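Local coordinates for protein pectinesterase A (Erwinia chrysanthemi, PDB 2NTB) that hydrolyses the methyl esters of galacturonosyl units in pectin, releasing methanol, and so probably begins the maceration and soft-rotting of plant tissue, at residues 169-174 with 191-196; 47-52 with 92-97; 183-188 with 218-223. All coordinates share one frame; numbering follows the deposited sequence.

In the fold
Pectinesterase A is a right-handed parallel beta-helix, and the three contacts sample three of its parallel sheets. Interactions 1 and 3 are neighbours, with centres 18 Å apart: strand 182-186 is followed in the chain by strand 189-192, and Ile170 CD1 packs against Phe185 CE2 at 3.6 Å inside the helix. Interaction 2 belongs to earlier coils, its centre 26 Å from that of interaction 1 and 21 Å from that of interaction 3. Interaction 1 alone reaches the substrate: Arg195 binds galacturonate, and Val174 precedes the nucleophile Asp175. By comparison, the side chain of Leu220 in interaction 3 stays about 11 Å from the nearest sugar, and that of Thr92 in interaction 2 about 10 Å.

Interaction 1: residues 169-174 with 191-196; sequences RISGTV and VSRYRA
Arg193 lays its aliphatic chain over Gly172 and toward Ser171, and can be followed atom by atom. Its CB touches Thr173 CG2 at 4.0 Å, and CG packs on the backbone of Gly172, 3.4 Å from Gly172 O. With CG anti to the carbonyl carbon (chi1 -52°), the chain runs back along the neighbouring strand, and CD lies 3.7 Å from Ser171 OG. A bend at chi3 then turns the guanidinium away from Gly172. NE forms a salt bridge with Glu230, NH1 donates to Gly151 O, and Tyr152 adds a cation-pi contact, so the charged end is secured by the coils on both sides.

The backbones pair in parallel register. Val191 N donates to Ile170 O at 2.8 Å, Val191 O accepts from Gly172 N, and Gly172 O receives Arg193 N; the N-H...O angle falls from 168° in the first bond to about 150° in the other two. On the same face as Ser171, Val191 sets its CG2 3.8 Å above the plane of the Arg169 guanidinium, toward the rim of the group.

Beyond the strands, Arg195 crosses Thr173 at about a right angle, its CD 3.6 Å from Thr173 CG2, while NH1, hydrogen-bonded to Ser204 O, approaches Val174 CG2 at 3.5 Å. NH2 pairs with Asp197 and also binds a galacturonate carboxylate oxygen; packing against Thr173 and Val174, just before the nucleophile Asp175, probably helps to position this substrate-binding arginine. Strand 169-172 lies between strands 147-150 and 189-192 in the parallel sheet, with Ile170 packed on Leu149; strand 239-242, from another sheet, supplies Tyr239 against Thr173 and Ser192.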
ATOM      1  N   ARG A 169      -0.855  -7.827  -6.807  1.00  3.95           N
ATOM      2  CA  ARG A 169      -2.272  -7.567  -6.561  1.00  4.27           C
ATOM      3  C   ARG A 169      -2.363  -6.741  -5.287  1.00  4.48           C
ATOM      4  O   ARG A 169      -1.745  -7.070  -4.269  1.00  4.81           O
ATOM      5  CB  ARG A 169      -3.077  -8.870  -6.399  1.00  4.47           C
ATOM      6  CG  ARG A 169      -4.603  -8.682  -6.413  1.00  3.84           C
ATOM      7  CD  ARG A 169      -5.311  -9.962  -5.979  1.00  5.78           C
ATOM      8  NE  ARG A 169      -6.771  -9.903  -6.077  1.00  6.90           N
ATOM      9  CZ  ARG A 169      -7.580  -9.551  -5.076  1.00  7.72           C
ATOM     10  NH1 ARG A 169      -7.082  -9.202  -3.899  1.00  6.75           N
ATOM     11  NH2 ARG A 169      -8.898  -9.537  -5.260  1.00  7.84           N
ATOM     12  N   ILE A 170      -3.113  -5.648  -5.343  1.00  4.20           N
ATOM     13  CA  ILE A 170      -3.329  -4.829  -4.158  1.00  4.50           C
ATOM     14  C   ILE A 170      -4.803  -4.494  -4.119  1.00  4.42           C
ATOM     15  O   ILE A 170      -5.351  -4.001  -5.099  1.00  4.53           O
ATOM     16  CB  ILE A 170      -2.479  -3.511  -4.173  1.00  4.08           C
ATOM     17  CG1 ILE A 170      -0.978  -3.838  -4.292  1.00  4.53           C
ATOM     18  CG2 ILE A 170      -2.786  -2.657  -2.927  1.00  5.09           C
ATOM     19  CD1 ILE A 170      -0.100  -2.686  -4.725  1.00  5.93           C
ATOM     20  N   SER A 171      -5.443  -4.773  -2.986  1.00  4.77           N
ATOM     21  CA  SER A 171      -6.877  -4.541  -2.859  1.00  4.74           C
ATOM     22  C   SER A 171      -7.177  -3.618  -1.702  1.00  4.60           C
ATOM     23  O   SER A 171      -6.432  -3.552  -0.721  1.00  4.85           O
ATOM     24  CB  SER A 171      -7.611  -5.863  -2.661  1.00  4.50           C
ATOM     25  OG  SER A 171      -7.489  -6.320  -1.330  1.00  3.86           O
ATOM     26  N   GLY A 172      -8.292  -2.916  -1.807  1.00  4.39           N
ATOM     27  CA  GLY A 172      -8.684  -1.989  -0.762  1.00  4.84           C
ATOM     28  C   GLY A 172      -9.864  -1.107  -1.132  1.00  4.67           C
ATOM     29  O   GLY A 172     -10.491  -1.245  -2.200  1.00  4.63           O
ATOM     30  N   THR A 173     -10.151  -0.196  -0.223  1.00  5.14           N
ATOM     31  CA  THR A 173     -11.248   0.734  -0.370  1.00  5.05           C
ATOM     32  C   THR A 173     -10.709   2.157  -0.361  1.00  5.18           C
ATOM     33  O   THR A 173     -10.459   2.742  -1.426  1.00  5.11           O
ATOM     34  CB  THR A 173     -12.307   0.515   0.740  1.00  5.11           C
ATOM     35  OG1 THR A 173     -11.672   0.534   2.035  1.00  5.52           O
ATOM     36  CG2 THR A 173     -13.015  -0.829   0.548  1.00  5.94           C
ATOM     37  N   VAL A 174     -10.512   2.700   0.842  1.00  5.14           N
ATOM     38  CA  VAL A 174     -10.162   4.099   1.023  1.00  5.03           C
ATOM     39  C   VAL A 174      -8.654   4.290   1.206  1.00  5.26           C
ATOM     40  O   VAL A 174      -8.061   3.752   2.152  1.00  4.96           O
ATOM     41  CB  VAL A 174     -10.894   4.699   2.246  1.00  5.11           C
ATOM     42  CG1 VAL A 174     -10.319   6.056   2.606  1.00  5.18           C
ATOM     43  CG2 VAL A 174     -12.395   4.804   1.978  1.00  4.81           C
ATOM     44  N   VAL A 191      -7.281  -3.477  -7.032  1.00  4.07           N
ATOM     45  CA  VAL A 191      -8.626  -4.011  -6.931  1.00  4.05           C
ATOM     46  C   VAL A 191      -9.454  -3.182  -5.956  1.00  3.69           C
ATOM     47  O   VAL A 191      -9.188  -3.175  -4.751  1.00  3.96           O
ATOM     48  CB  VAL A 191      -8.589  -5.518  -6.534  1.00  3.92           C
ATOM     49  CG1 VAL A 191      -9.988  -6.104  -6.484  1.00  5.10           C
ATOM     50  CG2 VAL A 191      -7.704  -6.310  -7.510  1.00  3.65           C
ATOM     51  N   SER A 192     -10.442  -2.467  -6.492  1.00  3.94           N
ATOM     52  CA  SER A 192     -11.340  -1.640  -5.680  1.00  4.15           C
ATOM     53  C   SER A 192     -12.461  -2.511  -5.125  1.00  4.42           C
ATOM     54  O   SER A 192     -13.190  -3.151  -5.883  1.00  4.70           O
ATOM     55  CB  SER A 192     -11.950  -0.506  -6.510  1.00  3.80           C
ATOM     56  OG  SER A 192     -10.978   0.439  -6.908  1.00  4.60           O
ATOM     57  N   ARG A 193     -12.641  -2.484  -3.811  1.00  4.56           N
ATOM     58  CA  ARG A 193     -13.533  -3.446  -3.165  1.00  5.09           C
ATOM     59  C   ARG A 193     -14.950  -2.923  -2.932  1.00  5.77           C
ATOM     60  O   ARG A 193     -15.168  -1.723  -2.801  1.00  5.92           O
ATOM     61  CB  ARG A 193     -12.909  -3.971  -1.870  1.00  5.21           C
ATOM     62  CG  ARG A 193     -11.481  -4.514  -2.067  1.00  3.96           C
ATOM     63  CD  ARG A 193     -10.949  -5.115  -0.774  1.00  4.19           C
ATOM     64  NE  ARG A 193     -11.536  -6.434  -0.518  1.00  5.30           N
ATOM     65  CZ  ARG A 193     -11.142  -7.265   0.444  1.00  5.84           C
ATOM     66  NH1 ARG A 193     -10.147  -6.929   1.254  1.00  6.48           N
ATOM     67  NH2 ARG A 193     -11.727  -8.458   0.574  1.00  6.81           N
ATOM     68  N   TYR A 194     -15.908  -3.848  -2.884  1.00  6.55           N
ATOM     69  CA  TYR A 194     -17.303  -3.494  -2.624  1.00  7.04           C
ATOM     70  C   TYR A 194     -17.507  -2.916  -1.215  1.00  7.76           C
ATOM     71  O   TYR A 194     -16.933  -3.412  -0.241  1.00  7.40           O
ATOM     72  CB  TYR A 194     -18.195  -4.719  -2.831  1.00  7.92           C
ATOM     73  CG  TYR A 194     -19.641  -4.478  -2.465  1.00  8.53           C
ATOM     74  CD1 TYR A 194     -20.460  -3.693  -3.277  1.00 10.39           C
ATOM     75  CD2 TYR A 194     -20.184  -5.023  -1.303  1.00  8.69           C
ATOM     76  CE1 TYR A 194     -21.786  -3.459  -2.948  1.00 10.75           C
ATOM     77  CE2 TYR A 194     -21.508  -4.794  -0.964  1.00 10.54           C
ATOM     78  CZ  TYR A 194     -22.299  -4.009  -1.792  1.00 10.60           C
ATOM     79  OH  TYR A 194     -23.612  -3.774  -1.468  1.00 12.09           O
ATOM     80  N   ARG A 195     -18.326  -1.868  -1.120  1.00  7.94           N
ATOM     81  CA  ARG A 195     -18.701  -1.319   0.180  1.00  8.92           C
ATOM     82  C   ARG A 195     -20.195  -1.341   0.505  1.00  8.81           C
ATOM     83  O   ARG A 195     -20.972  -0.528   0.010  1.00  8.33           O
ATOM     84  CB  ARG A 195     -18.070   0.036   0.397  1.00  9.21           C
ATOM     85  CG  ARG A 195     -16.655  -0.186   0.910  1.00 10.42           C
ATOM     86  CD  ARG A 195     -16.013   1.028   1.409  1.00 10.73           C
ATOM     87  NE  ARG A 195     -16.662   1.623   2.569  1.00  9.45           N
ATOM     88  CZ  ARG A 195     -16.443   2.884   2.903  1.00  8.59           C
ATOM     89  NH1 ARG A 195     -15.640   3.607   2.130  1.00  9.65           N
ATOM     90  NH2 ARG A 195     -17.033   3.431   3.963  1.00  6.76           N
ATOM     91  N   ALA A 196     -20.563  -2.285   1.364  1.00  9.56           N
ATOM     92  CA  ALA A 196     -21.945  -2.475   1.786  1.00 10.41           C
ATOM     93  C   ALA A 196     -22.464  -1.273   2.572  1.00 10.92           C
ATOM     94  O   ALA A 196     -23.674  -1.025   2.612  1.00 11.68           O
ATOM     95  CB  ALA A 196     -22.069  -3.752   2.628  1.00 10.76           C
TER

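Interaction 2: residues 47-52 with 92-97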
ATOM      1  N   ARG A  47       2.729 -10.935  13.030  1.00 16.07           N
ATOM      2  CA  ARG A  47       3.070  -9.566  12.697  1.00 15.78           C
ATOM      3  C   ARG A  47       4.593  -9.451  12.723  1.00 15.83           C
ATOM      4  O   ARG A  47       5.237  -9.956  13.650  1.00 15.45           O
ATOM      5  CB  ARG A  47       2.433  -8.589  13.684  1.00 16.06           C
ATOM      6  CG  ARG A  47       0.906  -8.699  13.752  1.00 15.96           C
ATOM      7  CD  ARG A  47       0.299  -7.632  14.641  1.00 16.55           C
ATOM      8  NE  ARG A  47       0.387  -6.322  14.017  1.00 15.67           N
ATOM      9  CZ  ARG A  47       0.286  -5.161  14.655  1.00 16.55           C
ATOM     10  NH1 ARG A  47       0.081  -5.109  15.969  1.00 16.26           N
ATOM     11  NH2 ARG A  47       0.392  -4.038  13.966  1.00 15.96           N
ATOM     12  N   LEU A  48       5.159  -8.788  11.713  1.00 15.64           N
ATOM     13  CA  LEU A  48       6.623  -8.690  11.576  1.00 15.40           C
ATOM     14  C   LEU A  48       7.110  -7.256  11.388  1.00 15.18           C
ATOM     15  O   LEU A  48       6.489  -6.464  10.664  1.00 14.96           O
ATOM     16  CB  LEU A  48       7.115  -9.558  10.411  1.00 15.45           C
ATOM     17  CG  LEU A  48       6.679 -11.029  10.304  1.00 15.13           C
ATOM     18  CD1 LEU A  48       6.973 -11.568   8.913  1.00 15.27           C
ATOM     19  CD2 LEU A  48       7.304 -11.920  11.372  1.00 16.29           C
ATOM     20  N   THR A  49       8.216  -6.923  12.052  1.00 14.95           N
ATOM     21  CA  THR A  49       8.933  -5.669  11.797  1.00 15.32           C
ATOM     22  C   THR A  49      10.369  -5.992  11.372  1.00 15.39           C
ATOM     23  O   THR A  49      11.189  -6.423  12.186  1.00 15.22           O
ATOM     24  CB  THR A  49       8.908  -4.715  13.014  1.00 15.44           C
ATOM     25  OG1 THR A  49       7.556  -4.319  13.283  1.00 15.89           O
ATOM     26  CG2 THR A  49       9.747  -3.465  12.755  1.00 15.43           C
ATOM     27  N   ILE A  50      10.651  -5.790  10.089  1.00 15.43           N
ATOM     28  CA  ILE A  50      11.937  -6.170   9.502  1.00 15.59           C
ATOM     29  C   ILE A  50      12.971  -5.094   9.815  1.00 15.88           C
ATOM     30  O   ILE A  50      12.784  -3.930   9.469  1.00 16.09           O
ATOM     31  CB  ILE A  50      11.825  -6.392   7.961  1.00 15.47           C
ATOM     32  CG1 ILE A  50      10.738  -7.428   7.600  1.00 14.84           C
ATOM     33  CG2 ILE A  50      13.201  -6.696   7.335  1.00 15.08           C
ATOM     34  CD1 ILE A  50      10.857  -8.819   8.243  1.00 13.03           C
ATOM     35  N   THR A  51      14.048  -5.493  10.495  1.00 16.26           N
ATOM     36  CA  THR A  51      15.108  -4.563  10.894  1.00 16.72           C
ATOM     37  C   THR A  51      16.469  -4.996  10.345  1.00 16.76           C
ATOM     38  O   THR A  51      17.436  -4.236  10.418  1.00 16.88           O
ATOM     39  CB  THR A  51      15.203  -4.419  12.444  1.00 16.48           C
ATOM     40  OG1 THR A  51      15.357  -5.715  13.032  1.00 16.82           O
ATOM     41  CG2 THR A  51      13.958  -3.736  13.009  1.00 16.87           C
ATOM     42  N   ARG A  52      16.537  -6.217   9.813  1.00 16.71           N
ATOM     43  CA  ARG A  52      17.743  -6.724   9.168  1.00 16.73           C
ATOM     44  C   ARG A  52      17.782  -6.340   7.685  1.00 16.23           C
ATOM     45  O   ARG A  52      16.848  -6.643   6.930  1.00 16.38           O
ATOM     46  CB  ARG A  52      17.839  -8.245   9.305  1.00 16.99           C
ATOM     47  CG  ARG A  52      19.240  -8.798   9.059  1.00 18.29           C
ATOM     48  CD  ARG A  52      19.204 -10.300   8.895  1.00 19.16           C
ATOM     49  NE  ARG A  52      20.536 -10.888   8.742  1.00 19.35           N
ATOM     50  CZ  ARG A  52      21.215 -10.930   7.598  1.00 19.50           C
ATOM     51  NH1 ARG A  52      20.705 -10.395   6.492  1.00 18.75           N
ATOM     52  NH2 ARG A  52      22.410 -11.501   7.562  1.00 18.26           N
ATOM     53  N   THR A  92       5.930  -4.534   8.709  1.00 10.51           N
ATOM     54  CA  THR A  92       6.591  -3.236   8.685  1.00 10.76           C
ATOM     55  C   THR A  92       8.045  -3.404   8.213  1.00 10.84           C
ATOM     56  O   THR A  92       8.794  -4.213   8.778  1.00 10.83           O
ATOM     57  CB  THR A  92       6.540  -2.565  10.084  1.00 10.96           C
ATOM     58  OG1 THR A  92       5.176  -2.377  10.485  1.00 11.37           O
ATOM     59  CG2 THR A  92       7.235  -1.210  10.074  1.00 10.89           C
ATOM     60  N   ILE A  93       8.429  -2.654   7.176  1.00 10.92           N
ATOM     61  CA  ILE A  93       9.796  -2.723   6.631  1.00 11.42           C
ATOM     62  C   ILE A  93      10.626  -1.526   7.081  1.00 11.59           C
ATOM     63  O   ILE A  93      10.418  -0.396   6.632  1.00 11.27           O
ATOM     64  CB  ILE A  93       9.819  -2.846   5.070  1.00 11.41           C
ATOM     65  CG1 ILE A  93       8.811  -3.888   4.572  1.00 10.96           C
ATOM     66  CG2 ILE A  93      11.242  -3.135   4.563  1.00 11.32           C
ATOM     67  CD1 ILE A  93       9.084  -5.328   5.008  1.00 10.84           C
ATOM     68  N   SER A  94      11.571  -1.799   7.974  1.00 12.46           N
ATOM     69  CA  SER A  94      12.432  -0.777   8.543  1.00 13.31           C
ATOM     70  C   SER A  94      13.900  -1.152   8.330  1.00 13.60           C
ATOM     71  O   SER A  94      14.760  -0.854   9.158  1.00 13.90           O
ATOM     72  CB  SER A  94      12.130  -0.609  10.036  1.00 13.34           C
ATOM     73  OG  SER A  94      10.736  -0.486  10.265  1.00 14.89           O
ATOM     74  N   ALA A  95      14.171  -1.828   7.218  1.00 13.82           N
ATOM     75  CA  ALA A  95      15.536  -2.112   6.789  1.00 13.49           C
ATOM     76  C   ALA A  95      15.633  -1.973   5.272  1.00 13.63           C
ATOM     77  O   ALA A  95      14.617  -1.844   4.585  1.00 13.46           O
ATOM     78  CB  ALA A  95      15.957  -3.491   7.226  1.00 13.59           C
ATOM     79  N   LYS A  96      16.857  -2.008   4.760  1.00 13.46           N
ATOM     80  CA  LYS A  96      17.106  -1.800   3.340  1.00 12.90           C
ATOM     81  C   LYS A  96      17.219  -3.109   2.577  1.00 11.88           C
ATOM     82  O   LYS A  96      17.469  -4.161   3.161  1.00 11.27           O
ATOM     83  CB  LYS A  96      18.372  -0.960   3.147  1.00 13.61           C
ATOM     84  CG  LYS A  96      18.334   0.370   3.880  1.00 16.31           C
ATOM     85  CD  LYS A  96      19.339   1.355   3.308  1.00 20.39           C
ATOM     86  CE  LYS A  96      19.492   2.575   4.196  1.00 22.75           C
ATOM     87  NZ  LYS A  96      20.422   2.306   5.336  1.00 24.99           N
ATOM     88  N   ASP A  97      17.017  -3.034   1.259  1.00 11.11           N
ATOM     89  CA  ASP A  97      17.213  -4.182   0.363  1.00 10.41           C
ATOM     90  C   ASP A  97      16.390  -5.419   0.732  1.00 10.35           C
ATOM     91  O   ASP A  97      16.818  -6.570   0.527  1.00 10.47           O
ATOM     92  CB  ASP A  97      18.708  -4.498   0.233  1.00 10.63           C
ATOM     93  CG  ASP A  97      19.497  -3.324  -0.318  1.00 10.38           C
ATOM     94  OD1 ASP A  97      19.120  -2.783  -1.378  1.00 10.66           O
ATOM     95  OD2 ASP A  97      20.501  -2.943   0.303  1.00 11.37           O
TER
HETATM   96  O   HOH W   1       4.399  -4.865  11.662  1.00 15.35           O
HETATM   97  O   HOH W   2      15.727  -6.539   4.387  1.00 14.17           O
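A parallel pair at the edge of a short beta-helix sheet joins strand 48-50 to strand 91-93. Leu48 O accepts from Thr92 N at 2.8 Å, Thr92 O accepts from Ile50 N, and Ile50 O accepts from Ser94 N, with the N-H...O angle reduced to 143° where the strand ends. Side chains of like kind fall into line. Thr49 and Thr92 stand next to each other on one face, their side chains running in the same direction, with Thr49 OG1 3.8 Å from Thr92 CB. On the face of Ile50 and Ile93 the two isoleucines do the same: both carry CG1 anti to the carbonyl carbon, and the Ile93 CD1 methyl reaches Ile50 CG1 at 3.7 Å. Farther on, Ala95 CB rests against the Arg52 carbonyl, 3.3 Å from Arg52 O. A water donates to both Arg52 O and Lys96 O, bridging the diverging chains. Strand 91-93 continues the sheet to strand 133-135, where Ile93 touches Leu133, while helix 21-26 covers the other strand through Leu48 on Ala22 and Ile50 on Ile25.

Interaction 3: residues 183-188 with 218-223; sequences ALFNNC and YGLVIT
Leu184 pairs with Val221 and Phe185 with Ile222, each pair side by side on one face of two adjacent parallel strands whose axes approach to 4.7 Å at an angle of 11°. Backbone hydrogen bonds come first. Ala183 N donates to Gly219 O, Ala183 O accepts from Val221 N, Val221 O from Phe185 N, and Phe185 O from Thr223 N; this last bond is short and straight, 2.7 Å with an N-H...O angle of 174°. Asn187 N donates to Thr223 O and carries the pairing past the end of strand 182-186. Between these bonds, CA-H...O contacts such as Leu184 CA to Val221 O add weaker links.

A side-chain hydrogen bond follows on the face of Leu184 and Asn186. Asn186 extends CG anti to its own N (chi1 -178°), and ND2 donates to Thr223 OG1 at 2.7 Å, the hydroxyl lying close to the amide plane. ND2 also donates to Asn224 OD1, so two acceptors fix the turn of the amide.

Apolar packing is divided between the two faces. Leu184 CD1 leans obliquely onto Val221 CG1 at 3.7 Å and meets Thr223 CG2 at 4.0 Å. On the other face Ala183 CB touches Leu220 CD2 at 3.9 Å, and the Phe185 ring brings CD1 to 3.9 Å from Ile222 CG1. Leu220 CD2 lies at the ring edge, where Val221 O is a polar neighbour. The Phe185 ring also meets that of Phe165, their planes nearly parallel.

A covalent link between neighbouring coils is added by the disulfide of Cys188 with Cys168.

Similar residues lined up from coil to coil, as Phe185 is with Phe165 on the neighbouring strand, are characteristic of the parallel beta-helix of pectinesterases and pectate lyases.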
ATOM      1  N   ALA A 183       7.095   5.041  -4.974  1.00  6.91           N
ATOM      2  CA  ALA A 183       6.623   3.675  -5.126  1.00  6.54           C
ATOM      3  C   ALA A 183       6.188   3.472  -6.566  1.00  6.39           C
ATOM      4  O   ALA A 183       5.307   4.175  -7.058  1.00  6.19           O
ATOM      5  CB  ALA A 183       5.489   3.396  -4.155  1.00  6.24           C
ATOM      6  N   LEU A 184       6.864   2.544  -7.237  1.00  5.75           N
ATOM      7  CA  LEU A 184       6.572   2.208  -8.628  1.00  5.97           C
ATOM      8  C   LEU A 184       5.829   0.878  -8.683  1.00  5.32           C
ATOM      9  O   LEU A 184       6.235  -0.082  -8.040  1.00  5.91           O
ATOM     10  CB  LEU A 184       7.876   2.120  -9.441  1.00  5.81           C
ATOM     11  CG  LEU A 184       7.805   1.669 -10.907  1.00  5.11           C
ATOM     12  CD1 LEU A 184       6.979   2.641 -11.737  1.00  6.80           C
ATOM     13  CD2 LEU A 184       9.208   1.577 -11.463  1.00  5.93           C
ATOM     14  N   PHE A 185       4.736   0.835  -9.444  1.00  5.84           N
ATOM     15  CA  PHE A 185       3.910  -0.369  -9.571  1.00  6.13           C
ATOM     16  C   PHE A 185       3.836  -0.743 -11.037  1.00  5.96           C
ATOM     17  O   PHE A 185       3.333   0.031 -11.844  1.00  6.52           O
ATOM     18  CB  PHE A 185       2.492  -0.104  -9.039  1.00  6.08           C
ATOM     19  CG  PHE A 185       2.463   0.412  -7.622  1.00  5.67           C
ATOM     20  CD1 PHE A 185       2.662   1.770  -7.355  1.00  5.55           C
ATOM     21  CD2 PHE A 185       2.257  -0.453  -6.556  1.00  4.50           C
ATOM     22  CE1 PHE A 185       2.650   2.245  -6.037  1.00  6.08           C
ATOM     23  CE2 PHE A 185       2.246   0.018  -5.233  1.00  5.05           C
ATOM     24  CZ  PHE A 185       2.439   1.366  -4.979  1.00  5.69           C
ATOM     25  N   ASN A 186       4.351  -1.911 -11.391  1.00  6.21           N
ATOM     26  CA  ASN A 186       4.264  -2.359 -12.778  1.00  6.19           C
ATOM     27  C   ASN A 186       3.552  -3.706 -12.927  1.00  6.30           C
ATOM     28  O   ASN A 186       3.820  -4.651 -12.178  1.00  6.32           O
ATOM     29  CB  ASN A 186       5.649  -2.399 -13.420  1.00  6.23           C
ATOM     30  CG  ASN A 186       5.599  -2.807 -14.876  1.00  7.32           C
ATOM     31  OD1 ASN A 186       5.967  -3.925 -15.224  1.00 11.32           O
ATOM     32  ND2 ASN A 186       5.138  -1.914 -15.727  1.00  6.80           N
ATOM     33  N   ASN A 187       2.638  -3.766 -13.896  1.00  6.22           N
ATOM     34  CA  ASN A 187       1.865  -4.971 -14.183  1.00  6.92           C
ATOM     35  C   ASN A 187       1.109  -5.465 -12.942  1.00  7.05           C
ATOM     36  O   ASN A 187       1.096  -6.661 -12.636  1.00  6.48           O
ATOM     37  CB  ASN A 187       2.764  -6.057 -14.781  1.00  7.01           C
ATOM     38  CG  ASN A 187       1.977  -7.257 -15.266  1.00  8.89           C
ATOM     39  OD1 ASN A 187       0.915  -7.107 -15.868  1.00 12.09           O
ATOM     40  ND2 ASN A 187       2.481  -8.446 -14.985  1.00 10.01           N
ATOM     41  N   CYS A 188       0.500  -4.522 -12.216  1.00  6.55           N
ATOM     42  CA  CYS A 188      -0.289  -4.872 -11.037  1.00  6.60           C
ATOM     43  C   CYS A 188      -1.790  -4.822 -11.293  1.00  6.77           C
ATOM     44  O   CYS A 188      -2.258  -4.067 -12.142  1.00  6.49           O
ATOM     45  CB  CYS A 188       0.068  -3.971  -9.847  1.00  6.94           C
ATOM     46  SG  CYS A 188       1.698  -4.282  -9.142  1.00  8.35           S
ATOM     47  N   TYR A 218       9.509  12.093  -7.623  1.00 10.85           N
ATOM     48  CA  TYR A 218       8.559  11.006  -7.876  1.00 10.21           C
ATOM     49  C   TYR A 218       7.803  10.539  -6.635  1.00  9.80           C
ATOM     50  O   TYR A 218       8.398  10.312  -5.579  1.00  9.80           O
ATOM     51  CB  TYR A 218       9.277   9.820  -8.529  1.00 10.52           C
ATOM     52  CG  TYR A 218       9.910  10.158  -9.854  1.00 10.51           C
ATOM     53  CD1 TYR A 218       9.131  10.339 -11.000  1.00  9.96           C
ATOM     54  CD2 TYR A 218      11.295  10.281  -9.969  1.00 11.25           C
ATOM     55  CE1 TYR A 218       9.718  10.655 -12.227  1.00 10.24           C
ATOM     56  CE2 TYR A 218      11.893  10.592 -11.183  1.00 11.02           C
ATOM     57  CZ  TYR A 218      11.102  10.778 -12.306  1.00 11.54           C
ATOM     58  OH  TYR A 218      11.702  11.077 -13.508  1.00 12.71           O
ATOM     59  N   GLY A 219       6.490  10.373  -6.788  1.00  8.95           N
ATOM     60  CA  GLY A 219       5.651   9.796  -5.747  1.00  8.36           C
ATOM     61  C   GLY A 219       5.154   8.410  -6.123  1.00  7.94           C
ATOM     62  O   GLY A 219       5.939   7.460  -6.222  1.00  7.86           O
ATOM     63  N   LEU A 220       3.843   8.299  -6.336  1.00  7.28           N
ATOM     64  CA  LEU A 220       3.228   7.023  -6.684  1.00  6.52           C
ATOM     65  C   LEU A 220       3.131   6.914  -8.206  1.00  6.33           C
ATOM     66  O   LEU A 220       2.441   7.687  -8.851  1.00  5.95           O
ATOM     67  CB  LEU A 220       1.854   6.871  -6.011  1.00  6.77           C
ATOM     68  CG  LEU A 220       1.799   7.071  -4.480  1.00  5.79           C
ATOM     69  CD1 LEU A 220       0.365   6.996  -3.975  1.00  5.61           C
ATOM     70  CD2 LEU A 220       2.678   6.087  -3.703  1.00  5.42           C
ATOM     71  N   VAL A 221       3.874   5.978  -8.775  1.00  6.22           N
ATOM     72  CA  VAL A 221       3.886   5.822 -10.228  1.00  6.46           C
ATOM     73  C   VAL A 221       3.366   4.453 -10.600  1.00  6.26           C
ATOM     74  O   VAL A 221       3.928   3.439 -10.174  1.00  7.13           O
ATOM     75  CB  VAL A 221       5.298   6.044 -10.819  1.00  6.38           C
ATOM     76  CG1 VAL A 221       5.268   5.913 -12.345  1.00  5.54           C
ATOM     77  CG2 VAL A 221       5.847   7.409 -10.418  1.00  7.05           C
ATOM     78  N   ILE A 222       2.291   4.424 -11.393  1.00  6.05           N
ATOM     79  CA  ILE A 222       1.602   3.184 -11.740  1.00  5.82           C
ATOM     80  C   ILE A 222       1.685   2.932 -13.253  1.00  5.20           C
ATOM     81  O   ILE A 222       1.173   3.721 -14.046  1.00  5.31           O
ATOM     82  CB  ILE A 222       0.121   3.196 -11.263  1.00  6.08           C
ATOM     83  CG1 ILE A 222       0.043   3.297  -9.730  1.00  6.71           C
ATOM     84  CG2 ILE A 222      -0.611   1.928 -11.733  1.00  6.12           C
ATOM     85  CD1 ILE A 222      -0.445   4.659  -9.215  1.00 10.21           C
ATOM     86  N   THR A 223       2.329   1.839 -13.645  1.00  5.30           N
ATOM     87  CA  THR A 223       2.594   1.567 -15.074  1.00  5.56           C
ATOM     88  C   THR A 223       2.098   0.187 -15.523  1.00  5.86           C
ATOM     89  O   THR A 223       2.231  -0.790 -14.778  1.00  5.60           O
ATOM     90  CB  THR A 223       4.107   1.654 -15.407  1.00  5.94           C
ATOM     91  OG1 THR A 223       4.819   0.617 -14.715  1.00  6.77           O
ATOM     92  CG2 THR A 223       4.693   3.011 -15.029  1.00  6.18           C
TER